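Local coordinates for peptidoglycan recognition protein-LC isoform LCx (Drosophila melanogaster, PDB 2F2L) that binds a disaccharide-tetrapeptide fragment of bacterial peptidoglycan and probably serves as the extracellular recognition domain of an immune receptor, at residues 29-34 with 98-103; 65-70 with 86-91. One frame throughout, in Å; residues are numbered along the deposited sequence.

Overall arrangement
Both contacts are buried, their centres about 8 Å apart near the middle of the domain, and both carry residues that hold the muropeptide MLD. Contact 1 joins two neighbouring parallel strands of the central sheet, 25-32 and 97-101, and is made mostly of regular backbone hydrogen bonds, with hydrophobic side chains on one face. Contact 2 lies beside it, where the chain leading into strand 68-70, the other neighbour of 97-101, meets the irregular loop 86-91. It has a single backbone hydrogen bond across and otherwise the rings of Tyr66 and His88 packed between the segments. Contact 1 holds the sugar end of the ligand; contact 2 holds the lactyl junction and the peptide, and at Lys90 and Gly91 its loop comes out to the surface.

Contact 1: 29-34 with 98-103; sequences VISHTA and GISFIG. With MLD (glcnac(beta1-4)-murnac(1,6-anhydro)-L-ala-gamma-D-glu-meso-a2pm-D-ala), chain G.
Ser31 is tied to the opposite strand through both of its backbone polar atoms. Its N gives a nearly straight bond to Ile99 O (2.9 Å, 172° at the hydrogen), while its O takes Phe101 N at 2.9 Å, the donor sitting above the carbonyl plane. Val29 O accepts Ile99 N one step earlier, and Thr33 N carries the pattern on to Phe101 O. On the ligand side of the sheet the hydroxyls of the two serines meet, with Ser100 OG giving a weak bond to Ser31 OG (3.1 Å). These are parallel neighbours, strands 25-32 and 97-101, in the mixed sheet of the amidase-type fold shared by peptidoglycan recognition proteins. On the other face Ile30 and Ile99 lie side by side, CD1 of Ile30 being 3.9 Å from CB of Ile99. The CG2 branch of Ile30 reaches CE1 of Phe101 at 4.0 Å, and helices 112-127 and 151-157 close over this layer. Beyond the strands, Thr33 sets OG1 between its backbone N and carbonyl carbon (chi1 62°), where it accepts Gly103 N at 3.0 Å. The bound muropeptide meets the C-terminal end of strand 25-32 and the turn after it. His32 NE2 donates to the N-acetyl oxygen OAC of MLD, 2.7 Å away and in the ring plane at the edge, with 167° at the hydrogen. ND1 accepts the backbone N-H of Phe105, so the ring is held from both nitrogens, consistent with NE2 as the donor to the sugar. Thr33 O accepts the acetamido NAD of the anhydro sugar at 3.0 Å.

Contact 2: 65-70 with 86-91; sequences GYNFLV and GAHTKG. With MLD (glcnac(beta1-4)-murnac(1,6-anhydro)-L-ala-gamma-D-glu-meso-a2pm-D-ala), chain G.
Gly65 meets Ala87 backbone to backbone: its O accepts Ala87 N at 3.0 Å, in the carbonyl plane and on a lone pair, and its CA-H faces Ala87 O. With no side chain at Gly65 the two backbones come within 4.3 Å, CA to CA. The same Gly65 O also lies in the plane of the His88 ring, at its edge, 3.6 Å from CD2. Tyr66 follows, and its ring crosses His88 at a slant, CD1 lying 3.8 Å from His88 CB. Its OH donates to OAM of MLD at 2.6 Å, an oxygen held at the ring edge. The Asn67 side chain then crosses that of His88 at about a right angle, amide and ring planes 71° apart. With CG tucked between its backbone N and carbonyl carbon (chi1 51°), the His88 ring turns back toward 65-67, while ND1 shares a 2.7 Å hydrogen bond with Thr89 OG1. On the loop side His88 O accepts NAN of the ligand peptide at 2.9 Å, and Lys90 N donates to the carboxylate oxygen OBA at 3.2 Å. From Phe68 the chain enters strand 68-70, which runs alongside strand 97-101 and packs Phe68 and Val70 against helix 112-127, while Tyr66 rests on Ser31 and Ser100 of strands 25-32 and 97-101.

Contact 1: 29-34 with 98-103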
ATOM      1  N   VAL B  29      12.757  15.348  -7.222  1.00 17.07           N
ATOM      2  CA  VAL B  29      12.590  14.508  -6.042  1.00 17.12           C
ATOM      3  C   VAL B  29      12.256  13.084  -6.474  1.00 17.08           C
ATOM      4  O   VAL B  29      11.249  12.840  -7.134  1.00 16.97           O
ATOM      5  CB  VAL B  29      11.495  15.060  -5.111  1.00 16.93           C
ATOM      6  CG1 VAL B  29      11.370  14.178  -3.875  1.00 16.90           C
ATOM      7  CG2 VAL B  29      11.814  16.495  -4.706  1.00 16.97           C
ATOM      8  N   ILE B  30      13.132  12.154  -6.131  1.00 17.31           N
ATOM      9  CA  ILE B  30      12.946  10.747  -6.472  1.00 18.05           C
ATOM     10  C   ILE B  30      12.256   9.972  -5.338  1.00 18.60           C
ATOM     11  O   ILE B  30      12.727   9.957  -4.190  1.00 18.60           O
ATOM     12  CB  ILE B  30      14.306  10.060  -6.793  1.00 18.10           C
ATOM     13  CG1 ILE B  30      14.998  10.752  -7.982  1.00 18.15           C
ATOM     14  CG2 ILE B  30      14.141   8.548  -6.985  1.00 17.48           C
ATOM     15  CD1 ILE B  30      14.163  10.947  -9.216  1.00 19.64           C
ATOM     16  N   SER B  31      11.151   9.311  -5.683  1.00 18.80           N
ATOM     17  CA  SER B  31      10.415   8.453  -4.750  1.00 18.77           C
ATOM     18  C   SER B  31      10.328   7.039  -5.310  1.00 19.04           C
ATOM     19  O   SER B  31      10.791   6.769  -6.421  1.00 18.40           O
ATOM     20  CB  SER B  31       9.000   9.009  -4.532  1.00 18.91           C
ATOM     21  OG  SER B  31       8.285   9.114  -5.769  1.00 21.20           O
ATOM     22  N   HIS B  32       9.738   6.132  -4.533  1.00 19.08           N
ATOM     23  CA  HIS B  32       9.184   4.882  -5.100  1.00 19.27           C
ATOM     24  C   HIS B  32       7.711   4.800  -4.731  1.00 19.10           C
ATOM     25  O   HIS B  32       7.241   5.556  -3.880  1.00 19.29           O
ATOM     26  CB  HIS B  32       9.975   3.630  -4.635  1.00 18.61           C
ATOM     27  CG  HIS B  32       9.935   3.357  -3.161  1.00 18.34           C
ATOM     28  ND1 HIS B  32      10.540   2.244  -2.606  1.00 19.78           N
ATOM     29  CD2 HIS B  32       9.345   4.009  -2.132  1.00 18.47           C
ATOM     30  CE1 HIS B  32      10.347   2.248  -1.300  1.00 19.42           C
ATOM     31  NE2 HIS B  32       9.614   3.300  -0.987  1.00 15.76           N
ATOM     32  N   THR B  33       6.989   3.880  -5.349  1.00 19.16           N
ATOM     33  CA  THR B  33       5.567   3.716  -5.065  1.00 18.70           C
ATOM     34  C   THR B  33       5.289   2.901  -3.814  1.00 18.65           C
ATOM     35  O   THR B  33       4.164   2.941  -3.301  1.00 19.32           O
ATOM     36  CB  THR B  33       4.790   3.045  -6.250  1.00 19.05           C
ATOM     37  OG1 THR B  33       5.292   1.727  -6.478  1.00 17.17           O
ATOM     38  CG2 THR B  33       4.843   3.902  -7.511  1.00 18.85           C
ATOM     39  N   ALA B  34       6.294   2.155  -3.347  1.00 19.30           N
ATOM     40  CA  ALA B  34       6.183   1.210  -2.212  1.00 18.75           C
ATOM     41  C   ALA B  34       5.106   0.125  -2.399  1.00 19.38           C
ATOM     42  O   ALA B  34       4.510  -0.390  -1.427  1.00 19.33           O
ATOM     43  CB  ALA B  34       5.992   1.952  -0.908  1.00 18.86           C
ATOM     44  N   GLY B  98       8.572  15.581  -9.431  1.00 19.88           N
ATOM     45  CA  GLY B  98       8.539  14.325  -8.691  1.00 19.47           C
ATOM     46  C   GLY B  98       8.446  13.126  -9.626  1.00 19.57           C
ATOM     47  O   GLY B  98       7.496  12.984 -10.382  1.00 20.00           O
ATOM     48  N   ILE B  99       9.454  12.275  -9.569  1.00 19.25           N
ATOM     49  CA  ILE B  99       9.528  11.059 -10.367  1.00 19.72           C
ATOM     50  C   ILE B  99       9.523   9.857  -9.401  1.00 19.69           C
ATOM     51  O   ILE B  99      10.316   9.797  -8.456  1.00 19.13           O
ATOM     52  CB  ILE B  99      10.822  11.040 -11.210  1.00 19.31           C
ATOM     53  CG1 ILE B  99      10.863  12.257 -12.145  1.00 19.14           C
ATOM     54  CG2 ILE B  99      10.945   9.750 -11.977  1.00 19.40           C
ATOM     55  CD1 ILE B  99      12.214  12.526 -12.728  1.00 20.26           C
ATOM     56  N   SER B 100       8.590   8.934  -9.608  1.00 19.72           N
ATOM     57  CA  SER B 100       8.488   7.755  -8.753  1.00 19.92           C
ATOM     58  C   SER B 100       8.909   6.511  -9.503  1.00 19.70           C
ATOM     59  O   SER B 100       8.424   6.265 -10.614  1.00 19.76           O
ATOM     60  CB  SER B 100       7.059   7.581  -8.246  1.00 20.28           C
ATOM     61  OG  SER B 100       7.031   6.654  -7.161  1.00 21.72           O
ATOM     62  N   PHE B 101       9.798   5.717  -8.908  1.00 19.18           N
ATOM     63  CA  PHE B 101      10.115   4.392  -9.462  1.00 19.19           C
ATOM     64  C   PHE B 101       9.011   3.437  -9.032  1.00 19.41           C
ATOM     65  O   PHE B 101       8.686   3.370  -7.834  1.00 18.80           O
ATOM     66  CB  PHE B 101      11.460   3.878  -8.952  1.00 19.51           C
ATOM     67  CG  PHE B 101      12.649   4.468  -9.667  1.00 19.74           C
ATOM     68  CD1 PHE B 101      12.850   5.852  -9.701  1.00 19.96           C
ATOM     69  CD2 PHE B 101      13.586   3.645 -10.276  1.00 18.95           C
ATOM     70  CE1 PHE B 101      13.953   6.409 -10.364  1.00 18.34           C
ATOM     71  CE2 PHE B 101      14.702   4.198 -10.934  1.00 19.91           C
ATOM     72  CZ  PHE B 101      14.879   5.593 -10.962  1.00 17.92           C
ATOM     73  N   ILE B 102       8.418   2.732  -9.998  1.00 19.01           N
ATOM     74  CA  ILE B 102       7.338   1.805  -9.707  1.00 19.13           C
ATOM     75  C   ILE B 102       7.965   0.584  -9.047  1.00 19.17           C
ATOM     76  O   ILE B 102       8.823  -0.104  -9.651  1.00 18.30           O
ATOM     77  CB  ILE B 102       6.555   1.399 -10.968  1.00 19.00           C
ATOM     78  CG1 ILE B 102       5.948   2.625 -11.661  1.00 18.86           C
ATOM     79  CG2 ILE B 102       5.435   0.425 -10.606  1.00 19.90           C
ATOM     80  CD1 ILE B 102       5.256   2.293 -13.000  1.00 20.32           C
ATOM     81  N   GLY B 103       7.552   0.340  -7.801  1.00 19.01           N
ATOM     82  CA  GLY B 103       8.074  -0.756  -7.013  1.00 18.66           C
ATOM     83  C   GLY B 103       8.451  -0.344  -5.613  1.00 18.79           C
ATOM     84  O   GLY B 103       8.131   0.753  -5.164  1.00 18.46           O
TER
HETATM   85  CAA MLD G 201       8.427   1.881   2.019  1.00 19.56           C
HETATM   86  CAB MLD G 201       8.047   3.349   2.131  1.00 20.38           C
HETATM   87  OAC MLD G 201       8.509   4.175   1.354  1.00 22.12           O
HETATM   88  N2  MLD G 201       7.194   3.630   3.111  1.00 21.76           N
HETATM   89  C2  MLD G 201       6.721   4.973   3.427  1.00 22.03           C
HETATM   90  C3  MLD G 201       6.964   5.190   4.923  1.00 23.77           C
HETATM   91  O3  MLD G 201       8.356   5.074   5.277  1.00 20.54           O
HETATM   92  C4  MLD G 201       6.354   6.509   5.388  1.00 23.19           C
HETATM   93  O4  MLD G 201       6.454   6.537   6.801  1.00 22.26           O
HETATM   94  C5  MLD G 201       4.875   6.557   4.989  1.00 23.80           C
HETATM   95  C6  MLD G 201       4.145   7.881   5.279  1.00 27.17           C
HETATM   96  O6  MLD G 201       2.719   7.669   5.061  1.00 28.96           O
HETATM   97  O5  MLD G 201       4.810   6.417   3.572  1.00 23.40           O
HETATM   98  C1  MLD G 201       5.240   5.111   3.124  1.00 22.41           C
HETATM   99  O1  MLD G 201       5.059   5.038   1.734  1.00 21.58           O
HETATM  100  CA4 MLD G 201       3.660   4.937   1.376  1.00 21.93           C
HETATM  101  CA5 MLD G 201       2.993   3.585   1.629  1.00 21.40           C
HETATM  102  OA5 MLD G 201       2.466   2.941   0.420  1.00 20.91           O
HETATM  103  CA6 MLD G 201       1.735   4.012   2.303  1.00 20.64           C
HETATM  104  OA6 MLD G 201       0.883   4.381   1.237  1.00 22.05           O
HETATM  105  CA1 MLD G 201       1.503   3.921  -0.001  1.00 21.97           C
HETATM  106  CA2 MLD G 201       2.220   5.119  -0.644  1.00 21.71           C
HETATM  107  NAD MLD G 201       2.286   4.930  -2.109  1.00 21.67           N
HETATM  108  CAE MLD G 201       1.814   5.816  -2.968  1.00 20.58           C
HETATM  109  CAF MLD G 201       1.967   5.420  -4.423  1.00 21.03           C
HETATM  110  OAG MLD G 201       1.303   6.890  -2.648  1.00 20.55           O
HETATM  111  CA3 MLD G 201       3.644   5.264  -0.110  1.00 22.40           C
HETATM  112  OAH MLD G 201       4.161   6.629  -0.282  1.00 21.71           O
HETATM  113  CAI MLD G 201       5.038   6.795  -1.424  1.00 23.43           C
HETATM  114  CAJ MLD G 201       6.490   6.558  -1.080  1.00 21.15           C
HETATM  115  CAL MLD G 201       4.895   8.234  -1.963  1.00 24.94           C
HETATM  116  OAM MLD G 201       5.626   8.560  -2.891  1.00 25.21           O
HETATM  117  N   MLD G 201       3.987   9.044  -1.419  1.00 24.72           N
HETATM  118  CA  MLD G 201       3.736  10.418  -1.873  1.00 25.62           C
HETATM  119  CB  MLD G 201       2.664  10.307  -2.964  1.00 25.65           C
HETATM  120  C   MLD G 201       3.155  11.193  -0.677  1.00 26.20           C
HETATM  121  O   MLD G 201       2.187  10.742  -0.059  1.00 25.67           O
HETATM  122  NAN MLD G 201       3.795  12.321  -0.382  1.00 25.98           N
HETATM  123  CAO MLD G 201       3.441  13.239   0.712  1.00 28.43           C
HETATM  124  CAP MLD G 201       4.699  13.630   1.553  1.00 33.79           C
HETATM  125  OBA MLD G 201       4.596  14.664   2.218  1.00 37.40           O
HETATM  126  OAQ MLD G 201       5.742  12.934   1.500  1.00 34.94           O
HETATM  127  CBB MLD G 201       2.953  14.554   0.113  1.00 30.09           C
HETATM  128  CBC MLD G 201       1.619  14.475  -0.611  1.00 30.52           C
HETATM  129  CBD MLD G 201       1.225  15.888  -1.077  1.00 32.99           C
HETATM  130  OBE MLD G 201       2.071  16.759  -1.281  1.00 34.10           O
HETATM  131  NBF MLD G 201      -0.067  16.086  -1.232  1.00 33.45           N
HETATM  132  CBG MLD G 201      -0.609  17.378  -1.672  1.00 35.16           C
HETATM  133  CBH MLD G 201      -0.399  18.436  -0.571  1.00 36.00           C
HETATM  134  OBI MLD G 201      -0.629  18.178   0.609  1.00 37.04           O
HETATM  135  NBJ MLD G 201       0.082  19.603  -0.995  1.00 38.39           N
HETATM  136  CBK MLD G 201       0.336  20.762  -0.110  1.00 40.77           C
HETATM  137  CBL MLD G 201      -0.453  21.959  -0.652  1.00 41.14           C
HETATM  138  CBM MLD G 201       1.822  21.170  -0.023  1.00 44.62           C
HETATM  139  OBO MLD G 201       2.580  20.879  -0.985  1.00 46.59           O
HETATM  140  OBN MLD G 201       2.161  21.793   1.015  1.00 47.82           O
HETATM  141  CBP MLD G 201      -2.096  17.189  -2.020  1.00 33.26           C
HETATM  142  CBQ MLD G 201      -2.648  18.363  -2.848  1.00 33.91           C
HETATM  143  CBR MLD G 201      -4.079  18.085  -3.314  1.00 34.32           C
HETATM  144  CBS MLD G 201      -4.480  18.901  -4.545  1.00 34.31           C
HETATM  145  CBT MLD G 201      -3.763  18.344  -5.782  1.00 33.95           C
HETATM  146  OBV MLD G 201      -4.174  17.257  -6.222  1.00 34.69           O
HETATM  147  OBU MLD G 201      -2.828  19.016  -6.263  1.00 32.21           O
HETATM  148  NBW MLD G 201      -4.119  20.310  -4.346  1.00 33.90           N

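Contact 2: 65-70 with 86-91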
ATOM      1  N   GLY B  65      -0.330  11.924  -8.216  1.00 18.98           N
ATOM      2  CA  GLY B  65       0.505  12.900  -7.530  1.00 19.15           C
ATOM      3  C   GLY B  65       1.841  13.156  -8.188  1.00 18.86           C
ATOM      4  O   GLY B  65       2.388  14.228  -8.054  1.00 19.41           O
ATOM      5  N   TYR B  66       2.364  12.176  -8.909  1.00 19.27           N
ATOM      6  CA  TYR B  66       3.690  12.311  -9.503  1.00 19.01           C
ATOM      7  C   TYR B  66       3.662  13.093 -10.818  1.00 19.63           C
ATOM      8  O   TYR B  66       2.654  13.150 -11.511  1.00 20.03           O
ATOM      9  CB  TYR B  66       4.318  10.938  -9.715  1.00 18.78           C
ATOM     10  CG  TYR B  66       4.353  10.070  -8.460  1.00 17.60           C
ATOM     11  CD1 TYR B  66       5.044  10.488  -7.322  1.00 17.26           C
ATOM     12  CD2 TYR B  66       3.662   8.858  -8.404  1.00 16.69           C
ATOM     13  CE1 TYR B  66       5.081   9.703  -6.160  1.00 16.80           C
ATOM     14  CE2 TYR B  66       3.693   8.049  -7.252  1.00 17.47           C
ATOM     15  CZ  TYR B  66       4.398   8.483  -6.136  1.00 18.35           C
ATOM     16  OH  TYR B  66       4.447   7.707  -5.011  1.00 18.52           O
ATOM     17  N   ASN B  67       4.778  13.720 -11.163  1.00 19.29           N
ATOM     18  CA  ASN B  67       4.902  14.268 -12.487  1.00 19.06           C
ATOM     19  C   ASN B  67       5.140  13.146 -13.490  1.00 18.83           C
ATOM     20  O   ASN B  67       4.534  13.137 -14.568  1.00 18.49           O
ATOM     21  CB  ASN B  67       5.996  15.328 -12.501  1.00 19.42           C
ATOM     22  CG  ASN B  67       5.627  16.495 -11.652  1.00 20.49           C
ATOM     23  OD1 ASN B  67       4.755  17.296 -12.096  1.00 23.36           O
ATOM     24  ND2 ASN B  67       6.152  16.572 -10.526  1.00 21.17           N
ATOM     25  N   PHE B  68       5.996  12.196 -13.121  1.00 18.34           N
ATOM     26  CA  PHE B  68       6.301  11.032 -13.952  1.00 19.05           C
ATOM     27  C   PHE B  68       6.506   9.805 -13.077  1.00 18.89           C
ATOM     28  O   PHE B  68       6.833   9.921 -11.902  1.00 18.50           O
ATOM     29  CB  PHE B  68       7.565  11.253 -14.795  1.00 19.28           C
ATOM     30  CG  PHE B  68       7.495  12.437 -15.711  1.00 19.91           C
ATOM     31  CD1 PHE B  68       6.948  12.316 -16.983  1.00 20.23           C
ATOM     32  CD2 PHE B  68       7.977  13.679 -15.303  1.00 19.65           C
ATOM     33  CE1 PHE B  68       6.887  13.393 -17.828  1.00 20.09           C
ATOM     34  CE2 PHE B  68       7.913  14.771 -16.145  1.00 18.90           C
ATOM     35  CZ  PHE B  68       7.360  14.637 -17.408  1.00 20.06           C
ATOM     36  N   LEU B  69       6.278   8.623 -13.642  1.00 19.04           N
ATOM     37  CA  LEU B  69       6.672   7.387 -12.972  1.00 19.84           C
ATOM     38  C   LEU B  69       7.521   6.585 -13.939  1.00 19.56           C
ATOM     39  O   LEU B  69       7.362   6.727 -15.146  1.00 21.29           O
ATOM     40  CB  LEU B  69       5.461   6.543 -12.547  1.00 19.72           C
ATOM     41  CG  LEU B  69       4.373   7.152 -11.683  1.00 20.59           C
ATOM     42  CD1 LEU B  69       3.313   7.874 -12.516  1.00 20.01           C
ATOM     43  CD2 LEU B  69       3.745   6.034 -10.810  1.00 20.59           C
ATOM     44  N   VAL B  70       8.402   5.745 -13.415  1.00 19.51           N
ATOM     45  CA  VAL B  70       9.306   4.915 -14.242  1.00 19.61           C
ATOM     46  C   VAL B  70       9.052   3.459 -13.949  1.00 19.37           C
ATOM     47  O   VAL B  70       9.202   3.019 -12.795  1.00 18.83           O
ATOM     48  CB  VAL B  70      10.780   5.234 -13.920  1.00 19.61           C
ATOM     49  CG1 VAL B  70      11.707   4.480 -14.850  1.00 21.45           C
ATOM     50  CG2 VAL B  70      11.007   6.738 -14.037  1.00 21.71           C
ATOM     51  N   GLY B  86       2.872  19.071  -8.680  1.00 19.99           N
ATOM     52  CA  GLY B  86       2.452  17.769  -8.188  1.00 19.93           C
ATOM     53  C   GLY B  86       1.959  17.721  -6.745  1.00 19.87           C
ATOM     54  O   GLY B  86       1.769  18.737  -6.090  1.00 19.25           O
ATOM     55  N   ALA B  87       1.722  16.494  -6.284  1.00 19.59           N
ATOM     56  CA  ALA B  87       1.343  16.205  -4.919  1.00 19.47           C
ATOM     57  C   ALA B  87       2.157  14.974  -4.503  1.00 19.34           C
ATOM     58  O   ALA B  87       1.640  13.870  -4.371  1.00 19.90           O
ATOM     59  CB  ALA B  87      -0.157  15.946  -4.831  1.00 19.00           C
ATOM     60  N   HIS B  88       3.458  15.171  -4.360  1.00 19.49           N
ATOM     61  CA  HIS B  88       4.386  14.060  -4.090  1.00 19.21           C
ATOM     62  C   HIS B  88       5.314  14.316  -2.906  1.00 19.06           C
ATOM     63  O   HIS B  88       5.779  13.371  -2.284  1.00 18.88           O
ATOM     64  CB  HIS B  88       5.203  13.721  -5.354  1.00 19.31           C
ATOM     65  CG  HIS B  88       5.868  14.905  -5.978  1.00 18.68           C
ATOM     66  ND1 HIS B  88       7.024  15.465  -5.472  1.00 19.32           N
ATOM     67  CD2 HIS B  88       5.528  15.652  -7.059  1.00 17.49           C
ATOM     68  CE1 HIS B  88       7.349  16.522  -6.201  1.00 18.57           C
ATOM     69  NE2 HIS B  88       6.456  16.656  -7.170  1.00 17.31           N
ATOM     70  N   THR B  89       5.587  15.591  -2.599  1.00 19.06           N
ATOM     71  CA  THR B  89       6.521  15.956  -1.556  1.00 19.00           C
ATOM     72  C   THR B  89       6.019  17.246  -0.887  1.00 19.36           C
ATOM     73  O   THR B  89       6.149  18.350  -1.440  1.00 19.26           O
ATOM     74  CB  THR B  89       7.933  16.169  -2.148  1.00 19.08           C
ATOM     75  OG1 THR B  89       8.249  15.102  -3.062  1.00 19.56           O
ATOM     76  CG2 THR B  89       8.970  16.219  -1.033  1.00 19.02           C
ATOM     77  N   LYS B  90       5.401  17.094   0.277  1.00 19.53           N
ATOM     78  CA  LYS B  90       4.718  18.198   0.929  1.00 19.71           C
ATOM     79  C   LYS B  90       5.702  19.316   1.216  1.00 19.86           C
ATOM     80  O   LYS B  90       6.769  19.072   1.792  1.00 19.51           O
ATOM     81  CB  LYS B  90       4.081  17.736   2.241  1.00 19.98           C
ATOM     82  CG  LYS B  90       3.348  18.826   3.008  1.00 20.39           C
ATOM     83  CD  LYS B  90       1.861  18.873   2.703  1.00 22.44           C
ATOM     84  CE  LYS B  90       1.051  18.098   3.729  1.00 23.42           C
ATOM     85  NZ  LYS B  90       1.149  16.627   3.493  1.00 24.65           N
ATOM     86  N   GLY B  91       5.330  20.533   0.809  1.00 20.02           N
ATOM     87  CA  GLY B  91       6.147  21.723   1.015  1.00 20.10           C
ATOM     88  C   GLY B  91       7.109  21.951  -0.134  1.00 20.32           C
ATOM     89  O   GLY B  91       7.653  23.045  -0.279  1.00 21.23           O
TER
HETATM   90  CAA MLD G 201       8.427   1.881   2.019  1.00 19.56           C
HETATM   91  CAB MLD G 201       8.047   3.349   2.131  1.00 20.38           C
HETATM   92  OAC MLD G 201       8.509   4.175   1.354  1.00 22.12           O
HETATM   93  N2  MLD G 201       7.194   3.630   3.111  1.00 21.76           N
HETATM   94  C2  MLD G 201       6.721   4.973   3.427  1.00 22.03           C
HETATM   95  C3  MLD G 201       6.964   5.190   4.923  1.00 23.77           C
HETATM   96  O3  MLD G 201       8.356   5.074   5.277  1.00 20.54           O
HETATM   97  C4  MLD G 201       6.354   6.509   5.388  1.00 23.19           C
HETATM   98  O4  MLD G 201       6.454   6.537   6.801  1.00 22.26           O
HETATM   99  C5  MLD G 201       4.875   6.557   4.989  1.00 23.80           C
HETATM  100  C6  MLD G 201       4.145   7.881   5.279  1.00 27.17           C
HETATM  101  O6  MLD G 201       2.719   7.669   5.061  1.00 28.96           O
HETATM  102  O5  MLD G 201       4.810   6.417   3.572  1.00 23.40           O
HETATM  103  C1  MLD G 201       5.240   5.111   3.124  1.00 22.41           C
HETATM  104  O1  MLD G 201       5.059   5.038   1.734  1.00 21.58           O
HETATM  105  CA4 MLD G 201       3.660   4.937   1.376  1.00 21.93           C
HETATM  106  CA5 MLD G 201       2.993   3.585   1.629  1.00 21.40           C
HETATM  107  OA5 MLD G 201       2.466   2.941   0.420  1.00 20.91           O
HETATM  108  CA6 MLD G 201       1.735   4.012   2.303  1.00 20.64           C
HETATM  109  OA6 MLD G 201       0.883   4.381   1.237  1.00 22.05           O
HETATM  110  CA1 MLD G 201       1.503   3.921  -0.001  1.00 21.97           C
HETATM  111  CA2 MLD G 201       2.220   5.119  -0.644  1.00 21.71           C
HETATM  112  NAD MLD G 201       2.286   4.930  -2.109  1.00 21.67           N
HETATM  113  CAE MLD G 201       1.814   5.816  -2.968  1.00 20.58           C
HETATM  114  CAF MLD G 201       1.967   5.420  -4.423  1.00 21.03           C
HETATM  115  OAG MLD G 201       1.303   6.890  -2.648  1.00 20.55           O
HETATM  116  CA3 MLD G 201       3.644   5.264  -0.110  1.00 22.40           C
HETATM  117  OAH MLD G 201       4.161   6.629  -0.282  1.00 21.71           O
HETATM  118  CAI MLD G 201       5.038   6.795  -1.424  1.00 23.43           C
HETATM  119  CAJ MLD G 201       6.490   6.558  -1.080  1.00 21.15           C
HETATM  120  CAL MLD G 201       4.895   8.234  -1.963  1.00 24.94           C
HETATM  121  OAM MLD G 201       5.626   8.560  -2.891  1.00 25.21           O
HETATM  122  N   MLD G 201       3.987   9.044  -1.419  1.00 24.72           N
HETATM  123  CA  MLD G 201       3.736  10.418  -1.873  1.00 25.62           C
HETATM  124  CB  MLD G 201       2.664  10.307  -2.964  1.00 25.65           C
HETATM  125  C   MLD G 201       3.155  11.193  -0.677  1.00 26.20           C
HETATM  126  O   MLD G 201       2.187  10.742  -0.059  1.00 25.67           O
HETATM  127  NAN MLD G 201       3.795  12.321  -0.382  1.00 25.98           N
HETATM  128  CAO MLD G 201       3.441  13.239   0.712  1.00 28.43           C
HETATM  129  CAP MLD G 201       4.699  13.630   1.553  1.00 33.79           C
HETATM  130  OBA MLD G 201       4.596  14.664   2.218  1.00 37.40           O
HETATM  131  OAQ MLD G 201       5.742  12.934   1.500  1.00 34.94           O
HETATM  132  CBB MLD G 201       2.953  14.554   0.113  1.00 30.09           C
HETATM  133  CBC MLD G 201       1.619  14.475  -0.611  1.00 30.52           C
HETATM  134  CBD MLD G 201       1.225  15.888  -1.077  1.00 32.99           C
HETATM  135  OBE MLD G 201       2.071  16.759  -1.281  1.00 34.10           O
HETATM  136  NBF MLD G 201      -0.067  16.086  -1.232  1.00 33.45           N
HETATM  137  CBG MLD G 201      -0.609  17.378  -1.672  1.00 35.16           C
HETATM  138  CBH MLD G 201      -0.399  18.436  -0.571  1.00 36.00           C
HETATM  139  OBI MLD G 201      -0.629  18.178   0.609  1.00 37.04           O
HETATM  140  NBJ MLD G 201       0.082  19.603  -0.995  1.00 38.39           N
HETATM  141  CBK MLD G 201       0.336  20.762  -0.110  1.00 40.77           C
HETATM  142  CBL MLD G 201      -0.453  21.959  -0.652  1.00 41.14           C
HETATM  143  CBM MLD G 201       1.822  21.170  -0.023  1.00 44.62           C
HETATM  144  OBO MLD G 201       2.580  20.879  -0.985  1.00 46.59           O
HETATM  145  OBN MLD G 201       2.161  21.793   1.015  1.00 47.82           O
HETATM  146  CBP MLD G 201      -2.096  17.189  -2.020  1.00 33.26           C
HETATM  147  CBQ MLD G 201      -2.648  18.363  -2.848  1.00 33.91           C
HETATM  148  CBR MLD G 201      -4.079  18.085  -3.314  1.00 34.32           C
HETATM  149  CBS MLD G 201      -4.480  18.901  -4.545  1.00 34.31           C
HETATM  150  CBT MLD G 201      -3.763  18.344  -5.782  1.00 33.95           C
HETATM  151  OBV MLD G 201      -4.174  17.257  -6.222  1.00 34.69           O
HETATM  152  OBU MLD G 201      -2.828  19.016  -6.263  1.00 32.21           O
HETATM  153  NBW MLD G 201      -4.119  20.310  -4.346  1.00 33.90           N